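Local coordinates for hypothetical protein MM_2497 (Methanosarcina mazei, PDB 2I5E) that probably acts as a guanylyltransferase that couples (2S)-2-phospholactate to GTP, releasing diphosphate, on the pathway to coenzyme F420, at residues Glu176-Leu181 with Val206-Leu211; Pro21-Gln26 with Glu194-Leu199; Arg82-Ala87 with Tyr137-Tyr142; Ile152-Asp155 with Asp159-Ile162. One frame throughout, in Å; residues are numbered along the deposited sequence.

From the N terminus, the chain passes through strand 5-9 and reaches P21-Q26, the loop into helix 25-45; contact 2 closes this long excursion only at E194-L199. Contacts 3 and 4 nest inside it, in series. Contact 3 joins the end of helix 76-86 to the loop after strand 126-131; contact 4 joins helix 145-154 to strand 160-162. The two touch where Y137 and R138 meet I152 and A153, beside the mixed sheet. Contact 1 opens on helix 175-184 before contact 2 closes and ends on strand 206-210, so 1 and 2 cross. They share the C-terminal hairpin, their centres about 34 to 38 Å from those of contacts 3 and 4.

Contact 1 (Glu176-Leu181 with Val206-Leu211); sequences EDLVEL and VGLVPL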
loop_
_atom_site.group_PDB
_atom_site.type_symbol
_atom_site.label_atom_id
_atom_site.label_comp_id
_atom_site.label_asym_id
_atom_site.label_seq_id
_atom_site.Cartn_x
_atom_site.Cartn_y
_atom_site.Cartn_z
ATOM N N GLU A 176 0.651 -12.135 6.853
ATOM C CA GLU A 176 -0.391 -11.334 6.211
ATOM C C GLU A 176 0.036 -10.746 4.873
ATOM O O GLU A 176 -0.811 -10.512 4.028
ATOM C CB GLU A 176 -0.955 -10.316 7.227
ATOM C CG GLU A 176 -1.211 -8.920 6.729
ATOM C CD GLU A 176 -1.300 -7.847 7.845
ATOM O OE1 GLU A 176 -0.301 -7.665 8.618
ATOM O OE2 GLU A 176 -2.361 -7.159 7.882
ATOM N N ASP A 177 1.334 -10.551 4.671
ATOM C CA ASP A 177 1.888 -10.054 3.394
ATOM C C ASP A 177 1.786 -11.103 2.277
ATOM O O ASP A 177 1.792 -10.782 1.101
ATOM C CB ASP A 177 3.352 -9.681 3.575
ATOM C CG ASP A 177 3.539 -8.514 4.578
ATOM O OD1 ASP A 177 2.550 -7.778 4.845
ATOM O OD2 ASP A 177 4.686 -8.285 5.049
ATOM N N LEU A 178 1.710 -12.361 2.643
ATOM C CA LEU A 178 1.581 -13.454 1.638
ATOM C C LEU A 178 0.170 -13.486 1.004
ATOM O O LEU A 178 -0.026 -13.967 -0.125
ATOM C CB LEU A 178 1.848 -14.779 2.357
ATOM C CG LEU A 178 3.215 -15.057 3.005
ATOM C CD1 LEU A 178 3.311 -16.517 3.675
ATOM C CD2 LEU A 178 4.260 -14.822 1.995
ATOM N N VAL A 179 -0.821 -13.047 1.792
ATOM C CA VAL A 179 -2.146 -12.701 1.286
ATOM C C VAL A 179 -2.029 -11.733 0.105
ATOM O O VAL A 179 -2.644 -12.005 -0.934
ATOM C CB VAL A 179 -3.051 -12.125 2.379
ATOM C CG1 VAL A 179 -4.511 -11.975 1.858
ATOM C CG2 VAL A 179 -3.087 -13.152 3.535
ATOM N N GLU A 180 -1.230 -10.658 0.211
ATOM C CA GLU A 180 -1.174 -9.653 -0.827
ATOM C C GLU A 180 -0.495 -10.273 -2.028
ATOM O O GLU A 180 -0.785 -9.951 -3.125
ATOM C CB GLU A 180 -0.339 -8.402 -0.416
ATOM C CG GLU A 180 -0.784 -7.674 0.845
ATOM C CD GLU A 180 -2.196 -7.100 0.679
ATOM O OE1 GLU A 180 -2.683 -6.878 -0.448
ATOM O OE2 GLU A 180 -2.891 -6.937 1.668
ATOM N N LEU A 181 0.535 -11.063 -1.792
ATOM C CA LEU A 181 1.231 -11.745 -2.873
ATOM C C LEU A 181 0.266 -12.704 -3.687
ATOM O O LEU A 181 0.286 -12.742 -4.927
ATOM C CB LEU A 181 2.394 -12.548 -2.281
ATOM C CG LEU A 181 3.332 -13.179 -3.326
ATOM C CD1 LEU A 181 3.717 -12.172 -4.507
ATOM C CD2 LEU A 181 4.550 -13.702 -2.597
ATOM N N VAL A 206 -10.381 -12.154 4.221
ATOM C CA VAL A 206 -9.456 -13.098 3.569
ATOM C C VAL A 206 -8.347 -13.527 4.538
ATOM O O VAL A 206 -7.743 -12.682 5.214
ATOM C CB VAL A 206 -8.784 -12.494 2.339
ATOM C CG1 VAL A 206 -7.987 -13.571 1.546
ATOM C CG2 VAL A 206 -9.758 -11.895 1.419
ATOM N N GLY A 207 -8.046 -14.821 4.597
ATOM C CA GLY A 207 -6.988 -15.330 5.477
ATOM C C GLY A 207 -6.212 -16.342 4.703
ATOM O O GLY A 207 -6.771 -16.975 3.802
ATOM N N LEU A 208 -4.969 -16.541 5.084
ATOM C CA LEU A 208 -4.102 -17.555 4.532
ATOM C C LEU A 208 -4.205 -18.881 5.285
ATOM O O LEU A 208 -4.027 -18.927 6.470
ATOM C CB LEU A 208 -2.689 -17.041 4.625
ATOM C CG LEU A 208 -1.572 -17.807 3.999
ATOM C CD1 LEU A 208 -1.432 -17.331 2.658
ATOM C CD2 LEU A 208 -0.361 -17.555 4.750
ATOM N N VAL A 209 -4.478 -19.959 4.594
ATOM C CA VAL A 209 -4.647 -21.227 5.260
ATOM C C VAL A 209 -3.870 -22.198 4.439
ATOM O O VAL A 209 -3.732 -21.969 3.255
ATOM C CB VAL A 209 -6.122 -21.616 5.509
ATOM C CG1 VAL A 209 -6.667 -20.613 6.539
ATOM C CG2 VAL A 209 -6.977 -21.561 4.246
ATOM N N PRO A 210 -3.233 -23.192 5.094
ATOM C CA PRO A 210 -2.377 -24.198 4.371
ATOM C C PRO A 210 -3.271 -25.153 3.592
ATOM O O PRO A 210 -4.446 -25.272 3.917
ATOM C CB PRO A 210 -1.675 -24.961 5.507
ATOM C CG PRO A 210 -1.980 -24.119 6.821
ATOM C CD PRO A 210 -3.284 -23.443 6.564
ATOM N N LEU A 211 -2.732 -25.768 2.545
ATOM C CA LEU A 211 -3.431 -26.794 1.770
ATOM C C LEU A 211 -3.166 -28.115 2.470
ATOM O O LEU A 211 -2.083 -28.261 3.110
ATOM C CB LEU A 211 -2.809 -26.920 0.367
ATOM C CG LEU A 211 -2.640 -25.803 -0.664
ATOM C CD1 LEU A 211 -1.782 -26.386 -1.745
ATOM C CD2 LEU A 211 -3.967 -25.386 -1.228
#
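Helix 176-181 runs almost at right angles over strand 206-210 (99°), the short axes 7.8 Å apart at closest approach, and V179 and L208 bring the two backbones nearest. V179 carries most of the helix side and divides its two methyls between two residues of the strand. With CG1 anti to the backbone N (chi1 -171°), that branch reaches V206 CG1 at 3.8 Å, while V179 CG2, beside the backbone N, lies 4.1 Å from L208 CB. One valine thus spans two side chains that both point from the strand toward the helix; G207 lies between them and adds almost nothing to the contact. L208 runs alongside V179 in the opposite sense, and its two end methyls meet L178. There the forked ends meet at an angle, L178 CD1 lying 4.0 Å from L208 CD2, and L208 CD1 comes within 4.2 Å of L178 CB. The join is wholly apolar. Further out, F31 of helix 25-45 and I193 of helix 188-194 also pack on L178, and the neighbouring hairpin strand 197-201 backs V206 with L199 and L208 with F197. The other side of helix 175-184 faces the dimer partner: E180 OE2 accepts a hydrogen bond from G123 N of the second subunit, and V206 also packs on that glycine, setting this helix-on-hairpin layer beside the subunit interface.

Contact 2 (Pro21-Gln26 with Glu194-Leu199); sequences PVLSLQ and ESKFRL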
loop_
_atom_site.group_PDB
_atom_site.type_symbol
_atom_site.label_atom_id
_atom_site.label_comp_id
_atom_site.label_asym_id
_atom_site.label_seq_id
_atom_site.Cartn_x
_atom_site.Cartn_y
_atom_site.Cartn_z
ATOM N N PRO A 21 6.239 -18.927 12.518
ATOM C CA PRO A 21 6.094 -20.281 12.092
ATOM C C PRO A 21 5.122 -20.594 10.930
ATOM O O PRO A 21 4.879 -21.782 10.738
ATOM C CB PRO A 21 5.571 -20.990 13.398
ATOM C CG PRO A 21 4.808 -19.805 14.144
ATOM C CD PRO A 21 5.121 -18.538 13.404
ATOM N N VAL A 22 4.565 -19.682 10.173
ATOM C CA VAL A 22 3.959 -20.172 8.948
ATOM C C VAL A 22 4.805 -20.787 7.863
ATOM O O VAL A 22 4.324 -21.564 7.093
ATOM C CB VAL A 22 2.787 -19.386 8.394
ATOM C CG1 VAL A 22 2.364 -18.288 9.291
ATOM C CG2 VAL A 22 3.066 -18.922 7.049
ATOM N N LEU A 23 6.063 -20.417 7.800
ATOM C CA LEU A 23 7.056 -21.104 6.993
ATOM C C LEU A 23 8.236 -21.655 7.835
ATOM O O LEU A 23 8.548 -21.148 8.891
ATOM C CB LEU A 23 7.573 -20.125 5.950
ATOM C CG LEU A 23 7.301 -20.162 4.451
ATOM C CD1 LEU A 23 6.081 -20.877 4.009
ATOM C CD2 LEU A 23 7.355 -18.812 3.875
ATOM N N SER A 24 8.887 -22.690 7.340
ATOM C CA SER A 24 10.132 -23.161 7.905
ATOM C C SER A 24 11.357 -22.324 7.596
ATOM O O SER A 24 11.333 -21.491 6.749
ATOM C CB SER A 24 10.388 -24.627 7.551
ATOM O OG SER A 24 10.685 -24.812 6.201
ATOM N N LEU A 25 12.447 -22.589 8.284
ATOM C CA LEU A 25 13.742 -22.206 7.788
ATOM C C LEU A 25 13.869 -22.547 6.344
ATOM O O LEU A 25 14.008 -21.688 5.537
ATOM C CB LEU A 25 14.850 -22.879 8.557
ATOM C CG LEU A 25 16.275 -22.427 8.261
ATOM C CD1 LEU A 25 17.184 -22.680 9.435
ATOM C CD2 LEU A 25 16.869 -23.053 6.992
ATOM N N GLN A 26 13.861 -23.805 6.003
ATOM C CA GLN A 26 14.147 -24.092 4.620
ATOM C C GLN A 26 13.239 -23.325 3.699
ATOM O O GLN A 26 13.701 -22.908 2.608
ATOM C CB GLN A 26 13.970 -25.559 4.216
ATOM C CG GLN A 26 14.504 -26.646 5.127
ATOM C CD GLN A 26 14.022 -27.999 4.626
ATOM O OE1 GLN A 26 14.825 -28.826 4.167
ATOM N NE2 GLN A 26 12.695 -28.204 4.643
ATOM N N GLU A 194 1.542 -20.204 -3.473
ATOM C CA GLU A 194 0.235 -20.798 -3.928
ATOM C C GLU A 194 0.223 -22.332 -3.839
ATOM O O GLU A 194 -0.801 -22.902 -3.608
ATOM C CB GLU A 194 -0.095 -20.360 -5.349
ATOM C CG GLU A 194 -1.604 -20.296 -5.474
ATOM C CD GLU A 194 -2.081 -20.222 -6.848
ATOM O OE1 GLU A 194 -1.280 -19.731 -7.686
ATOM O OE2 GLU A 194 -3.246 -20.667 -7.100
ATOM N N SER A 195 1.414 -22.953 -3.932
ATOM C CA SER A 195 1.610 -24.389 -3.801
ATOM C C SER A 195 1.504 -24.870 -2.377
ATOM O O SER A 195 1.425 -26.060 -2.146
ATOM C CB SER A 195 2.973 -24.792 -4.468
ATOM O OG SER A 195 4.094 -24.523 -3.626
ATOM N N LYS A 196 1.493 -23.966 -1.406
ATOM C CA LYS A 196 1.455 -24.341 -0.033
ATOM C C LYS A 196 0.243 -23.802 0.670
ATOM O O LYS A 196 -0.086 -24.342 1.677
ATOM C CB LYS A 196 2.748 -23.888 0.727
ATOM C CG LYS A 196 4.096 -24.469 0.093
ATOM C CD LYS A 196 5.384 -23.793 0.724
ATOM C CE LYS A 196 6.628 -24.543 0.288
ATOM N NZ LYS A 196 6.910 -25.662 1.274
ATOM N N PHE A 197 -0.378 -22.712 0.186
ATOM C CA PHE A 197 -1.559 -22.119 0.849
ATOM C C PHE A 197 -2.642 -21.722 -0.141
ATOM O O PHE A 197 -2.395 -21.540 -1.333
ATOM C CB PHE A 197 -1.169 -20.852 1.621
ATOM C CG PHE A 197 -0.039 -21.038 2.570
ATOM C CD1 PHE A 197 -0.311 -21.311 3.915
ATOM C CD2 PHE A 197 1.291 -20.870 2.139
ATOM C CE1 PHE A 197 0.715 -21.476 4.848
ATOM C CE2 PHE A 197 2.348 -21.018 3.045
ATOM C CZ PHE A 197 2.078 -21.363 4.399
ATOM N N ARG A 198 -3.824 -21.492 0.384
ATOM C CA ARG A 198 -4.934 -20.912 -0.298
ATOM C C ARG A 198 -5.447 -19.754 0.512
ATOM O O ARG A 198 -5.212 -19.671 1.719
ATOM C CB ARG A 198 -6.075 -21.980 -0.404
ATOM C CG ARG A 198 -5.957 -23.000 0.662
ATOM C CD ARG A 198 -6.908 -24.171 0.502
ATOM N NE ARG A 198 -8.096 -23.615 0.975
ATOM C CZ ARG A 198 -8.802 -23.976 2.038
ATOM N NH1 ARG A 198 -8.514 -25.025 2.787
ATOM N NH2 ARG A 198 -9.875 -23.233 2.277
ATOM N N LEU A 199 -6.210 -18.865 -0.130
ATOM C CA LEU A 199 -7.028 -17.850 0.575
ATOM C C LEU A 199 -8.400 -18.383 1.059
ATOM O O LEU A 199 -9.090 -19.082 0.377
ATOM C CB LEU A 199 -7.231 -16.637 -0.353
ATOM C CG LEU A 199 -5.865 -16.089 -0.823
ATOM C CD1 LEU A 199 -5.950 -14.983 -1.878
ATOM C CD2 LEU A 199 -4.978 -15.591 0.403
#
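The N-terminal lead-in to helix 25-45 lies against the first strand of the C-terminal hairpin, V22 and L23 meeting F197 at the start of strand 197-201. The lead-in ends in a capping box: the S24 side chain caps a backbone N of the first turn, and E27 OE2 accepts from S24 N. F197 holds CG anti to its own carbonyl carbon (chi1 -53°), which sends the ring toward the loop with its far edge foremost. Two groups meet that edge near the ring plane: V22 O lies 3.5 Å from F197 CZ, and L23 CD1 lies 3.9 Å from F197 CE2. V22 CG2 adds a third contact, 3.7 Å from F197 CZ, although the unusual torsions of V22 and L23 leave their methyl positions less certain. K196 stretches past L23, its CD 4.4 Å from L23 CD1, and carries NZ to a salt bridge with E27. L208 of the second hairpin strand packs on F197 as well. An alanine in place of F197 is likely to leave a gap between hairpin and loop, with V22 and L23 deprived of their aromatic partner. The chemistry is therefore mixed: the ring edge, whose hydrogens are weakly positive, probably tolerates the carbonyl oxygen, while the methyls make dispersion contacts, and E27 serves both helix cap and lysine, linking helix start to hairpin.

Contact 3 (Arg82-Ala87 with Tyr137-Tyr142); sequences RYLKEA and YRVKYY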
loop_
_atom_site.group_PDB
_atom_site.type_symbol
_atom_site.label_atom_id
_atom_site.label_comp_id
_atom_site.label_asym_id
_atom_site.label_seq_id
_atom_site.Cartn_x
_atom_site.Cartn_y
_atom_site.Cartn_z
ATOM N N ARG A 82 29.061 2.795 2.712
ATOM C CA ARG A 82 30.305 2.571 1.925
ATOM C C ARG A 82 30.103 2.502 0.370
ATOM O O ARG A 82 30.718 3.225 -0.389
ATOM C CB ARG A 82 31.036 1.339 2.482
ATOM C CG ARG A 82 32.547 1.207 2.102
ATOM C CD ARG A 82 33.184 0.017 2.868
ATOM N NE ARG A 82 33.365 -1.159 2.021
ATOM C CZ ARG A 82 34.322 -2.085 2.202
ATOM N NH1 ARG A 82 35.184 -1.968 3.227
ATOM N NH2 ARG A 82 34.413 -3.147 1.375
ATOM N N TYR A 83 29.127 1.708 -0.090
ATOM C CA TYR A 83 28.756 1.645 -1.485
ATOM C C TYR A 83 28.368 3.040 -2.013
ATOM O O TYR A 83 28.821 3.479 -3.078
ATOM C CB TYR A 83 27.595 0.667 -1.590
ATOM C CG TYR A 83 27.133 0.376 -3.001
ATOM C CD1 TYR A 83 27.581 -0.745 -3.668
ATOM C CD2 TYR A 83 26.298 1.265 -3.680
ATOM C CE1 TYR A 83 27.135 -0.996 -4.942
ATOM C CE2 TYR A 83 25.866 1.000 -4.965
ATOM C CZ TYR A 83 26.281 -0.151 -5.550
ATOM O OH TYR A 83 25.840 -0.421 -6.808
ATOM N N LEU A 84 27.534 3.757 -1.286
ATOM C CA LEU A 84 27.208 5.091 -1.678
ATOM C C LEU A 84 28.469 5.985 -1.857
ATOM O O LEU A 84 28.559 6.658 -2.860
ATOM C CB LEU A 84 26.221 5.731 -0.683
ATOM C CG LEU A 84 24.705 5.409 -0.850
ATOM C CD1 LEU A 84 23.946 6.381 0.070
ATOM C CD2 LEU A 84 24.256 5.617 -2.268
ATOM N N LYS A 85 29.401 5.978 -0.896
ATOM C CA LYS A 85 30.677 6.749 -0.970
ATOM C C LYS A 85 31.531 6.495 -2.239
ATOM O O LYS A 85 32.234 7.386 -2.710
ATOM C CB LYS A 85 31.552 6.477 0.263
ATOM C CG LYS A 85 31.003 7.054 1.579
ATOM C CD LYS A 85 31.939 6.774 2.820
ATOM C CE LYS A 85 31.094 6.312 4.067
ATOM N NZ LYS A 85 30.404 7.478 4.743
ATOM N N GLU A 86 31.443 5.278 -2.790
ATOM C CA GLU A 86 32.310 4.857 -3.851
ATOM C C GLU A 86 31.604 5.038 -5.177
ATOM O O GLU A 86 32.254 5.023 -6.231
ATOM C CB GLU A 86 32.770 3.408 -3.590
ATOM C CG GLU A 86 33.831 3.320 -2.433
ATOM C CD GLU A 86 33.934 1.971 -1.731
ATOM O OE1 GLU A 86 33.328 0.954 -2.188
ATOM O OE2 GLU A 86 34.662 1.903 -0.706
ATOM N N ALA A 87 30.271 5.214 -5.145
ATOM C CA ALA A 87 29.539 5.621 -6.373
ATOM C C ALA A 87 29.669 7.132 -6.689
ATOM O O ALA A 87 29.733 8.015 -5.786
ATOM C CB ALA A 87 28.040 5.209 -6.322
ATOM N N TYR A 137 24.162 12.283 0.310
ATOM C CA TYR A 137 23.140 11.453 0.945
ATOM C C TYR A 137 23.705 10.400 1.838
ATOM O O TYR A 137 24.749 9.836 1.531
ATOM C CB TYR A 137 22.239 10.810 -0.105
ATOM C CG TYR A 137 20.863 10.505 0.517
ATOM C CD1 TYR A 137 19.923 11.535 0.748
ATOM C CD2 TYR A 137 20.532 9.192 0.915
ATOM C CE1 TYR A 137 18.658 11.241 1.338
ATOM C CE2 TYR A 137 19.276 8.894 1.490
ATOM C CZ TYR A 137 18.372 9.909 1.713
ATOM O OH TYR A 137 17.173 9.572 2.281
ATOM N N ARG A 138 23.030 10.120 2.960
ATOM C CA ARG A 138 23.413 9.063 3.890
ATOM C C ARG A 138 22.151 8.184 4.161
ATOM O O ARG A 138 21.088 8.704 4.271
ATOM C CB ARG A 138 24.005 9.752 5.165
ATOM C CG ARG A 138 24.014 8.904 6.460
ATOM C CD ARG A 138 24.463 9.746 7.744
ATOM N NE ARG A 138 23.392 10.631 8.259
ATOM C CZ ARG A 138 22.338 10.209 8.974
ATOM N NH1 ARG A 138 22.225 8.918 9.252
ATOM N NH2 ARG A 138 21.404 11.062 9.428
ATOM N N VAL A 139 22.227 6.864 4.173
ATOM C CA VAL A 139 21.058 6.056 4.448
ATOM C C VAL A 139 21.013 5.594 5.907
ATOM O O VAL A 139 22.081 5.377 6.528
ATOM C CB VAL A 139 20.987 4.693 3.605
ATOM C CG1 VAL A 139 20.967 4.937 2.060
ATOM C CG2 VAL A 139 22.112 3.770 4.002
ATOM N N LYS A 140 19.796 5.281 6.383
ATOM C CA LYS A 140 19.562 4.717 7.689
ATOM C C LYS A 140 18.294 3.889 7.639
ATOM O O LYS A 140 17.205 4.383 8.015
ATOM C CB LYS A 140 19.414 5.814 8.738
ATOM C CG LYS A 140 19.536 5.239 10.197
ATOM C CD LYS A 140 19.429 6.414 11.169
ATOM C CE LYS A 140 19.522 5.977 12.641
ATOM N NZ LYS A 140 18.211 5.286 13.106
ATOM N N TYR A 141 18.436 2.640 7.166
ATOM C CA TYR A 141 17.332 1.678 7.103
ATOM C C TYR A 141 17.159 1.154 8.514
ATOM O O TYR A 141 18.038 1.343 9.342
ATOM C CB TYR A 141 17.660 0.481 6.156
ATOM C CG TYR A 141 17.600 0.886 4.728
ATOM C CD1 TYR A 141 18.691 1.520 4.118
ATOM C CD2 TYR A 141 16.444 0.710 4.008
ATOM C CE1 TYR A 141 18.619 1.997 2.842
ATOM C CE2 TYR A 141 16.363 1.112 2.689
ATOM C CZ TYR A 141 17.454 1.765 2.115
ATOM O OH TYR A 141 17.386 2.226 0.836
ATOM N N TYR A 142 16.034 0.483 8.739
ATOM C CA TYR A 142 15.524 0.032 10.090
ATOM C C TYR A 142 14.795 1.134 10.804
ATOM O O TYR A 142 15.072 2.337 10.568
ATOM C CB TYR A 142 16.581 -0.571 11.055
ATOM C CG TYR A 142 17.356 -1.695 10.479
ATOM C CD1 TYR A 142 16.715 -2.822 9.973
ATOM C CD2 TYR A 142 18.760 -1.621 10.403
ATOM C CE1 TYR A 142 17.438 -3.869 9.383
ATOM C CE2 TYR A 142 19.497 -2.666 9.829
ATOM C CZ TYR A 142 18.829 -3.764 9.304
ATOM O OH TYR A 142 19.583 -4.768 8.761
#
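L84 and V139 meet with their side chains set across one another, one methyl of each doing the touching: L84 CD1 lies 3.9 Å from V139 CG1. On the leucine, CG stands anti to the carbonyl carbon (chi1 -82°) and the extended second torsion (-169°) carries CD1 off the helix toward the loop. V139 turns CG1 to meet it, whereas its CG2 stays 5.1 Å from L84 CD1. The same leucine methyl also sits beside the backbone of Y137, 3.8 Å from Y137 O, at an angle of about 109° to the C=O bond. The Y137 ring borders the site more loosely, with CD2 4.5 Å from L84 CD1. One methyl of helix 76-86 is thus received between a carbonyl, a valine branch and an aromatic side chain. V91 and I93 of strand 91-94 pack on L84 and V139 respectively, so the helix end and the loop both rest on this strand. The loop is also tied by polar bonds: N81 ND2 donates to V139 O, N77 OD1 accepts from Y141 N, and Y137 OH is bonded to H149 O of helix 145-154. L84 thus meets the loop by van der Waals contact alone, in a buried spot, while asparagines from the preceding turns of the same helix satisfy backbone atoms of a segment that lacks regular structure.

Contact 4 (Ile152-Asp155 with Asp159-Ile162); sequences IATD and DFEI
D159 OD1 accepts a hydrogen bond from D115 N just before F160 turns toward A153 and T154, fixing the start of strand 160-162 on the side away from the helix. Backbone bonds continue the hold, D159 pairing with V116 and E161 with both V116 and I118, so strand 160-162 lies parallel to strand 116-120. Across the contact F160 supplies the bulk. Its CG stands between the backbone N and the carbonyl carbon (chi1 57°), a setting that swings the ring over to the end of helix 145-154. There A153 CB meets F160 CD2 at 3.9 Å, the alanine methyl being the helix atom that the ring soundly meets. T154 CG2 is modelled at the ring edge, but too near F160 CE2 for its place to be relied on. Only three residues separate the two segments, and the turn brings the CA atoms of T154 and D159 to 6.2 Å. C150, one turn back along the helix, also packs on F160, and A153 is further covered by Y137 and V116. Alternation along the strand sorts the chemistry: F160 and I162 pack on the helix, whereas D159 and E161 send carboxylates to D115 N and T112 OG1. The sound part of the helix-facing contact, A153 with F160, is therefore apolar, and hydrogen bonding to the sheet and the residues just before strand 116-120 sets the strand's place.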
loop_
_atom_site.group_PDB
_atom_site.type_symbol
_atom_site.label_atom_id
_atom_site.label_comp_id
_atom_site.label_asym_id
_atom_site.label_seq_id
_atom_site.Cartn_x
_atom_site.Cartn_y
_atom_site.Cartn_z
ATOM N N ILE A 152 16.681 13.281 6.149
ATOM C CA ILE A 152 18.071 13.261 5.602
ATOM C C ILE A 152 18.105 14.052 4.281
ATOM O O ILE A 152 19.003 14.826 4.075
ATOM C CB ILE A 152 18.759 11.831 5.490
ATOM C CG1 ILE A 152 18.990 11.176 6.850
ATOM C CG2 ILE A 152 20.176 11.911 4.783
ATOM C CD1 ILE A 152 19.116 9.572 6.767
ATOM N N ALA A 153 17.100 13.920 3.415
ATOM C CA ALA A 153 17.124 14.636 2.186
ATOM C C ALA A 153 16.979 16.143 2.414
ATOM O O ALA A 153 17.607 16.952 1.719
ATOM C CB ALA A 153 16.028 14.121 1.220
ATOM N N THR A 154 16.148 16.553 3.371
ATOM C CA THR A 154 15.809 17.964 3.368
ATOM C C THR A 154 16.884 18.744 4.139
ATOM O O THR A 154 17.281 19.788 3.640
ATOM C CB THR A 154 14.359 18.311 3.855
ATOM O OG1 THR A 154 14.257 18.163 5.273
ATOM C CG2 THR A 154 13.285 17.465 3.184
ATOM N N ASP A 155 17.277 18.257 5.333
ATOM C CA ASP A 155 18.505 18.652 6.046
ATOM C C ASP A 155 19.782 18.812 5.162
ATOM O O ASP A 155 20.770 19.459 5.595
ATOM C CB ASP A 155 18.831 17.681 7.173
ATOM C CG ASP A 155 17.808 17.712 8.309
ATOM O OD1 ASP A 155 16.771 18.423 8.217
ATOM O OD2 ASP A 155 18.068 17.003 9.318
ATOM N N ASP A 159 15.592 17.954 -2.624
ATOM C CA ASP A 159 14.156 17.710 -2.630
ATOM C C ASP A 159 13.876 16.176 -2.914
ATOM O O ASP A 159 14.787 15.415 -3.339
ATOM C CB ASP A 159 13.466 18.740 -3.582
ATOM C CG ASP A 159 13.926 18.621 -5.043
ATOM O OD1 ASP A 159 14.658 17.636 -5.374
ATOM O OD2 ASP A 159 13.500 19.495 -5.892
ATOM N N PHE A 160 12.673 15.688 -2.618
ATOM C CA PHE A 160 12.428 14.249 -2.709
ATOM C C PHE A 160 11.032 14.118 -3.263
ATOM O O PHE A 160 10.196 14.987 -3.002
ATOM C CB PHE A 160 12.599 13.489 -1.369
ATOM C CG PHE A 160 11.726 14.007 -0.231
ATOM C CD1 PHE A 160 10.375 13.587 -0.106
ATOM C CD2 PHE A 160 12.246 14.895 0.734
ATOM C CE1 PHE A 160 9.533 14.052 0.922
ATOM C CE2 PHE A 160 11.413 15.361 1.752
ATOM C CZ PHE A 160 10.040 14.909 1.841
ATOM N N GLU A 161 10.832 13.098 -4.090
ATOM C CA GLU A 161 9.574 12.606 -4.466
ATOM C C GLU A 161 9.247 11.355 -3.636
ATOM O O GLU A 161 10.069 10.452 -3.561
ATOM C CB GLU A 161 9.683 12.153 -5.898
ATOM C CG GLU A 161 8.344 12.056 -6.503
ATOM C CD GLU A 161 8.340 11.405 -7.830
ATOM O OE1 GLU A 161 9.325 11.516 -8.579
ATOM O OE2 GLU A 161 7.353 10.697 -8.089
ATOM N N ILE A 162 8.011 11.284 -3.088
ATOM C CA ILE A 162 7.391 10.058 -2.524
ATOM C C ILE A 162 6.711 9.343 -3.669
ATOM O O ILE A 162 5.745 9.863 -4.224
ATOM C CB ILE A 162 6.288 10.357 -1.457
ATOM C CG1 ILE A 162 6.843 11.238 -0.304
ATOM C CG2 ILE A 162 5.673 9.023 -0.897
ATOM C CD1 ILE A 162 8.028 10.669 0.305
#